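Local coordinates for tRNA nucleotidyl transferase-related protein (Thermotoga maritima, PDB 3H38), which is the class II nucleotidyltransferase part of a longer protein and probably adds the CCA sequence to tRNA 3' ends, using CTP and ATP with magnesium, at residues Leu10-Glu13 against Ile19-Leu22; Gln219-Ile224 against Lys244-Lys249; Asn229-Ile234 against Thr250-Ser255. One frame throughout, in Å; residues are numbered along the deposited sequence.

Interaction 1. Residues Leu10-Glu13 against Ile19-Leu22; sequences LLVE and ILNL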
# COMPACT_ATOMS: atom_id res chain seq x y z
N LEU A 10 -4.96 17.78 27.26
CA LEU A 10 -5.00 17.51 25.86
C LEU A 10 -5.83 16.27 25.55
O LEU A 10 -6.54 16.26 24.61
CB LEU A 10 -3.58 17.35 25.37
CG LEU A 10 -3.12 17.60 23.94
CD1 LEU A 10 -2.45 16.47 23.32
CD2 LEU A 10 -4.16 18.17 23.06
N LEU A 11 -5.74 15.24 26.36
CA LEU A 11 -6.52 14.03 26.14
C LEU A 11 -8.01 14.29 26.31
O LEU A 11 -8.82 13.86 25.48
CB LEU A 11 -6.11 12.93 27.13
CG LEU A 11 -4.82 12.12 26.92
CD1 LEU A 11 -4.43 11.47 28.23
CD2 LEU A 11 -4.95 11.05 25.82
N VAL A 12 -8.38 14.99 27.39
CA VAL A 12 -9.79 15.24 27.64
C VAL A 12 -10.35 16.14 26.55
O VAL A 12 -11.49 15.98 26.12
CB VAL A 12 -10.08 15.78 29.09
CG1 VAL A 12 -9.01 15.32 30.06
CG2 VAL A 12 -10.19 17.29 29.10
N GLU A 13 -9.52 17.07 26.08
CA GLU A 13 -9.92 17.91 24.96
C GLU A 13 -10.14 17.07 23.69
O GLU A 13 -11.22 17.08 23.12
CB GLU A 13 -8.91 19.03 24.70
CG GLU A 13 -9.50 20.08 23.78
CD GLU A 13 -8.49 20.78 22.87
OE1 GLU A 13 -7.37 21.10 23.33
OE2 GLU A 13 -8.83 21.02 21.69
N ILE A 19 -14.46 6.72 25.37
CA ILE A 19 -13.17 6.09 25.18
C ILE A 19 -12.11 6.52 26.21
O ILE A 19 -11.29 5.70 26.65
CB ILE A 19 -12.70 6.42 23.76
CG1 ILE A 19 -13.34 5.44 22.77
CG2 ILE A 19 -11.19 6.42 23.64
CD1 ILE A 19 -12.83 5.60 21.36
N LEU A 20 -12.13 7.78 26.61
CA LEU A 20 -11.28 8.26 27.69
C LEU A 20 -11.54 7.46 28.94
O LEU A 20 -10.60 7.07 29.64
CB LEU A 20 -11.54 9.74 27.99
CG LEU A 20 -10.34 10.67 27.82
CD1 LEU A 20 -10.34 11.79 28.83
CD2 LEU A 20 -9.07 9.87 27.93
N ASN A 21 -12.82 7.23 29.23
CA ASN A 21 -13.20 6.50 30.44
C ASN A 21 -12.70 5.07 30.43
O ASN A 21 -12.41 4.50 31.49
CB ASN A 21 -14.70 6.56 30.66
CG ASN A 21 -15.11 7.74 31.51
OD1 ASN A 21 -14.29 8.33 32.24
ND2 ASN A 21 -16.39 8.11 31.44
N LEU A 22 -12.61 4.51 29.23
CA LEU A 22 -12.05 3.19 28.98
C LEU A 22 -10.55 3.14 29.30
O LEU A 22 -10.11 2.26 30.04
CB LEU A 22 -12.26 2.85 27.50
CG LEU A 22 -11.76 1.49 27.04
CD1 LEU A 22 -12.33 0.39 27.89
CD2 LEU A 22 -12.15 1.25 25.58
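Leu11, Val12 and Leu20 meet by apolar contact, with no hydrogen bond or salt bridge between the two segments; Leu20 CD1 lies at contact distance from the peptide joining Leu11 and Val12, with Leu11 O at 4.2 Å. Leu20 divides its two methyls between the neighbouring residues of helix 8-14. CD1 comes over the backbone of Val12, 3.7 Å from Val12 CA, and also lies against the valine's branch, 4.0 Å from Val12 CG1. That branch is placed by a chi1 of -27°, which keeps CG1 opposite the carbonyl carbon and beside the backbone N. The other methyl, Leu20 CD2, turns to the root of Leu11 and stops 4.3 Å from Leu11 CB. One leucine thus bears on a main chain as much as on side chains, and the two helices meet at two buried leucines, with Val12 at the exposed margin. Helices 8-14 and 17-32 are joined by a very short turn. Beyond the contact, Leu11 continues onto Leu47 of helix 42-49, which follows strand 37-40 of the mixed sheet, while Leu20 reaches Phe145 in the loop ahead of strand 147-149.

Interaction 2. Residues Gln219-Ile224 against Lys244-Lys249; sequences QELEKI and KHLFPK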
# COMPACT_ATOMS: atom_id res chain seq x y z
N GLN A 219 5.84 -5.55 1.51
CA GLN A 219 4.76 -5.10 2.33
C GLN A 219 4.91 -3.62 2.69
O GLN A 219 3.91 -2.90 2.78
CB GLN A 219 4.63 -5.94 3.59
CG GLN A 219 3.45 -5.48 4.42
CD GLN A 219 3.77 -5.40 5.89
OE1 GLN A 219 4.04 -4.31 6.42
NE2 GLN A 219 3.75 -6.55 6.57
N GLU A 220 6.14 -3.16 2.90
CA GLU A 220 6.34 -1.74 3.16
C GLU A 220 6.09 -0.96 1.86
O GLU A 220 5.69 0.21 1.88
CB GLU A 220 7.74 -1.47 3.71
CG GLU A 220 7.95 -1.94 5.17
CD GLU A 220 6.94 -1.37 6.17
OE1 GLU A 220 6.57 -0.19 6.05
OE2 GLU A 220 6.50 -2.10 7.09
N LEU A 221 6.29 -1.63 0.74
CA LEU A 221 6.01 -1.03 -0.55
C LEU A 221 4.52 -0.85 -0.77
O LEU A 221 4.09 0.23 -1.16
CB LEU A 221 6.61 -1.86 -1.68
CG LEU A 221 7.70 -1.22 -2.55
CD1 LEU A 221 8.24 0.08 -1.97
CD2 LEU A 221 8.84 -2.21 -2.82
N GLU A 222 3.72 -1.89 -0.54
CA GLU A 222 2.28 -1.74 -0.73
C GLU A 222 1.80 -0.60 0.17
O GLU A 222 0.94 0.21 -0.20
CB GLU A 222 1.54 -3.05 -0.45
CG GLU A 222 1.71 -4.09 -1.56
CD GLU A 222 1.83 -5.51 -1.05
OE1 GLU A 222 2.21 -5.72 0.13
OE2 GLU A 222 1.56 -6.45 -1.85
N LYS A 223 2.35 -0.54 1.35
CA LYS A 223 1.96 0.45 2.32
C LYS A 223 2.25 1.86 1.87
O LYS A 223 1.41 2.70 1.94
CB LYS A 223 2.69 0.19 3.61
CG LYS A 223 1.86 -0.01 4.81
CD LYS A 223 2.64 -0.92 5.67
CE LYS A 223 2.04 -1.14 7.00
NZ LYS A 223 3.05 -1.81 7.86
N ILE A 224 3.43 2.08 1.34
CA ILE A 224 3.69 3.33 0.61
C ILE A 224 2.62 3.61 -0.47
O ILE A 224 2.11 4.72 -0.57
CB ILE A 224 5.05 3.32 -0.08
CG1 ILE A 224 6.13 3.82 0.87
CG2 ILE A 224 5.01 4.22 -1.32
CD1 ILE A 224 7.52 3.53 0.39
N LYS A 244 16.59 1.32 -7.52
CA LYS A 244 17.53 0.40 -8.18
C LYS A 244 18.02 -0.74 -7.27
O LYS A 244 18.25 -1.86 -7.75
CB LYS A 244 18.70 1.17 -8.83
CG LYS A 244 20.02 1.15 -8.06
CD LYS A 244 20.29 2.45 -7.28
CE LYS A 244 21.46 3.27 -7.85
NZ LYS A 244 21.05 4.21 -8.94
N HIS A 245 18.18 -0.47 -5.97
CA HIS A 245 18.51 -1.52 -5.01
C HIS A 245 17.31 -2.42 -4.73
O HIS A 245 17.47 -3.52 -4.21
CB HIS A 245 19.00 -0.95 -3.70
CG HIS A 245 20.37 -0.37 -3.78
ND1 HIS A 245 21.50 -1.15 -3.79
CD2 HIS A 245 20.78 0.92 -3.81
CE1 HIS A 245 22.57 -0.36 -3.85
NE2 HIS A 245 22.16 0.90 -3.86
N LEU A 246 16.12 -1.94 -5.04
CA LEU A 246 14.97 -2.84 -4.95
C LEU A 246 14.84 -3.67 -6.24
O LEU A 246 14.56 -4.88 -6.20
CB LEU A 246 13.67 -2.07 -4.65
CG LEU A 246 13.63 -1.26 -3.35
CD1 LEU A 246 12.25 -0.67 -3.11
CD2 LEU A 246 14.05 -2.14 -2.16
N PHE A 247 15.08 -3.02 -7.38
CA PHE A 247 14.93 -3.63 -8.70
C PHE A 247 16.13 -3.24 -9.54
O PHE A 247 16.22 -2.12 -10.03
CB PHE A 247 13.65 -3.16 -9.39
CG PHE A 247 12.47 -3.13 -8.49
CD1 PHE A 247 12.12 -1.96 -7.84
CD2 PHE A 247 11.75 -4.28 -8.23
CE1 PHE A 247 11.05 -1.94 -6.97
CE2 PHE A 247 10.68 -4.27 -7.36
CZ PHE A 247 10.32 -3.09 -6.73
N PRO A 248 17.06 -4.19 -9.70
CA PRO A 248 18.43 -3.97 -10.16
C PRO A 248 18.51 -3.67 -11.66
O PRO A 248 19.56 -3.27 -12.15
CB PRO A 248 19.11 -5.32 -9.86
CG PRO A 248 18.08 -6.13 -9.06
CD PRO A 248 16.76 -5.61 -9.51
N LYS A 249 17.41 -3.90 -12.37
CA LYS A 249 17.35 -3.57 -13.78
C LYS A 249 16.45 -2.38 -14.10
O LYS A 249 16.26 -2.04 -15.27
CB LYS A 249 16.91 -4.78 -14.60
CG LYS A 249 18.02 -5.42 -15.36
CD LYS A 249 18.97 -6.14 -14.45
CE LYS A 249 20.23 -6.52 -15.20
NZ LYS A 249 21.04 -7.51 -14.44
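Apolar contact between Leu221 and the pair Leu246 and Phe247 makes up the whole of the interface. Leu221 and Leu246 reach toward each other tip to tip, their methyls CD2 and CD1 3.8 Å apart. Leu246 points its branch at helix 214-225 because CG stands opposite its own carbonyl carbon (chi1 -59°). The same Leu221 CD2 approaches the Phe247 ring obliquely, 4.3 Å from Phe247 CZ.

The Phe247 ring also meets those of Phe287 and Tyr303, and the Tyr303 hydroxyl hydrogen-bonds the carbonyl of Leu246.

No polar bond joins the two segments. Within helix 214-225, Lys223 NZ donates to Gln219 OE1 at 3.1 Å, the amine lying 32° off the carbonyl plane. The same NZ forms a salt bridge to Glu220 OE2 at 3.5 Å. Glu220 pairs in addition with Arg180 and Arg183, so it probably helps position two arginines that bind CTP and ATP. A buried leucine contact behind such a charged helix face fits the all-helical neck of class II CCA-adding enzymes, where helix 177-187 presents nucleotide-binding arginines.

Interaction 3. Residues Asn229-Ile234 against Thr250-Ser255; sequences NPLKSI and TYYTPS
The helical region that probably binds RNA, as in the poly(A) polymerase family, packs here around a tyrosine: Tyr252, two residues ahead of helix 254-274, sets its phenol end against Leu231 and Ile234 on the first turns of helix 230-239. The two aliphatic residues are three apart and so lie on one side of that helix, where the backbone bond from Ile234 N to Pro230 O, 2.9 Å long, already has helical form. Both side chains cross the tyrosine at about a right angle. Ile234 makes the broader approach, with a single methyl: its CG2 is 3.8 Å from Tyr252 CE1 and meets the ring obliquely. Leu231 adds a looser touch, its CD2 4.1 Å from Tyr252 OH.

The tyrosine extends toward helix 230-239 because its CG is trans to the backbone N (chi1 -160°). Its hydroxyl, though bordered by methyls, has a polar partner in Asp257, one turn into helix 254-274, and this hydrogen bond probably fixes the position of the phenol end. Phe264, farther along the same long helix, packs on Pro230, Leu231 and Ile234, so that helix 254-274 meets helix 230-239 directly as well as through the tyrosine. The start of the long helix is itself capped, since Thr253 sits at its N-cap and bonds through OG1 to the backbone N of Met256. Across the contact, the closest approach is that of Ile234 CG2 to Tyr252 OH, at 3.7 Å.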
# COMPACT_ATOMS: atom_id res chain seq x y z
N ASN A 229 0.29 10.52 -1.12
CA ASN A 229 0.86 10.96 -2.39
C ASN A 229 2.01 10.08 -2.76
O ASN A 229 3.14 10.43 -2.56
CB ASN A 229 1.35 12.41 -2.34
CG ASN A 229 0.22 13.41 -2.30
OD1 ASN A 229 -0.75 13.29 -3.03
ND2 ASN A 229 0.34 14.42 -1.45
N PRO A 230 1.70 8.94 -3.34
CA PRO A 230 2.67 7.89 -3.62
C PRO A 230 3.78 8.42 -4.51
O PRO A 230 4.95 8.08 -4.32
CB PRO A 230 1.85 6.83 -4.38
CG PRO A 230 0.41 7.18 -4.14
CD PRO A 230 0.37 8.67 -3.92
N LEU A 231 3.43 9.25 -5.47
CA LEU A 231 4.37 9.72 -6.47
C LEU A 231 5.53 10.49 -5.82
O LEU A 231 6.67 10.40 -6.27
CB LEU A 231 3.64 10.61 -7.47
CG LEU A 231 3.99 10.66 -8.96
CD1 LEU A 231 4.11 12.10 -9.26
CD2 LEU A 231 5.27 9.93 -9.37
N LYS A 232 5.23 11.20 -4.76
CA LYS A 232 6.18 11.92 -3.98
C LYS A 232 7.19 11.02 -3.34
O LYS A 232 8.34 11.33 -3.30
CB LYS A 232 5.44 12.54 -2.83
CG LYS A 232 5.14 13.93 -3.00
CD LYS A 232 6.38 14.72 -2.78
CE LYS A 232 6.44 15.20 -1.41
NZ LYS A 232 7.43 16.27 -1.38
N SER A 233 6.68 9.93 -2.82
CA SER A 233 7.45 8.88 -2.13
C SER A 233 8.38 8.19 -3.11
O SER A 233 9.59 8.05 -2.88
CB SER A 233 6.50 7.83 -1.56
OG SER A 233 5.76 8.33 -0.47
N ILE A 234 7.79 7.77 -4.22
CA ILE A 234 8.52 7.19 -5.32
C ILE A 234 9.67 8.10 -5.77
O ILE A 234 10.79 7.65 -5.98
CB ILE A 234 7.58 6.90 -6.47
CG1 ILE A 234 6.60 5.78 -6.06
CG2 ILE A 234 8.36 6.55 -7.72
CD1 ILE A 234 5.64 5.38 -7.19
N THR A 250 15.88 -1.75 -13.08
CA THR A 250 15.07 -0.56 -13.32
C THR A 250 15.83 0.74 -12.99
O THR A 250 16.42 0.91 -11.90
CB THR A 250 13.66 -0.53 -12.61
OG1 THR A 250 13.70 0.36 -11.49
CG2 THR A 250 13.17 -1.90 -12.16
N TYR A 251 15.80 1.64 -13.96
CA TYR A 251 16.45 2.94 -13.87
C TYR A 251 15.35 3.98 -13.88
O TYR A 251 14.56 4.05 -14.84
CB TYR A 251 17.40 3.12 -15.06
CG TYR A 251 18.23 1.88 -15.24
CD1 TYR A 251 19.36 1.66 -14.45
CD2 TYR A 251 17.85 0.90 -16.15
CE1 TYR A 251 20.11 0.50 -14.59
CE2 TYR A 251 18.59 -0.27 -16.30
CZ TYR A 251 19.72 -0.46 -15.51
OH TYR A 251 20.46 -1.62 -15.67
N TYR A 252 15.28 4.77 -12.80
CA TYR A 252 14.26 5.80 -12.72
C TYR A 252 14.73 7.06 -13.42
O TYR A 252 15.55 7.80 -12.88
CB TYR A 252 13.95 6.15 -11.28
CG TYR A 252 12.61 6.83 -11.14
CD1 TYR A 252 11.43 6.08 -11.21
CD2 TYR A 252 12.50 8.22 -10.97
CE1 TYR A 252 10.19 6.68 -11.09
CE2 TYR A 252 11.24 8.84 -10.84
CZ TYR A 252 10.09 8.05 -10.90
OH TYR A 252 8.85 8.61 -10.77
N THR A 253 14.20 7.29 -14.62
CA THR A 253 14.67 8.39 -15.47
C THR A 253 13.56 9.43 -15.61
O THR A 253 12.43 9.20 -15.16
CB THR A 253 15.01 7.87 -16.90
OG1 THR A 253 13.93 7.06 -17.37
CG2 THR A 253 16.31 7.04 -16.91
N PRO A 254 13.86 10.57 -16.23
CA PRO A 254 12.77 11.51 -16.56
C PRO A 254 11.69 10.85 -17.41
O PRO A 254 10.51 11.16 -17.26
CB PRO A 254 13.49 12.62 -17.29
CG PRO A 254 14.90 12.62 -16.63
CD PRO A 254 15.19 11.16 -16.49
N SER A 255 12.09 9.91 -18.25
CA SER A 255 11.15 9.08 -19.00
C SER A 255 10.28 8.21 -18.09
O SER A 255 9.06 8.11 -18.27
CB SER A 255 11.93 8.19 -19.99
OG SER A 255 11.10 7.25 -20.63

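From the N terminus, interaction 1 comes first and closes the short connection between helices 8-14 and 17-32, beside helix 42-49 in the nucleotidyltransferase head. It ends long before the others begin, and its centre is about 39 Å from that of interaction 2. Interactions 2 and 3 open in turn at 219-224 and 229-234 and close in the same order at 244-249 and 250-255, so their loops cross. They join four consecutive helices, 214-225, 230-239, 242-246 and 254-274, and touch each other directly: Ile224 CG2 lies 3.9 Å from Ser233 CB, and Lys244 CB 3.8 Å from Thr250 O.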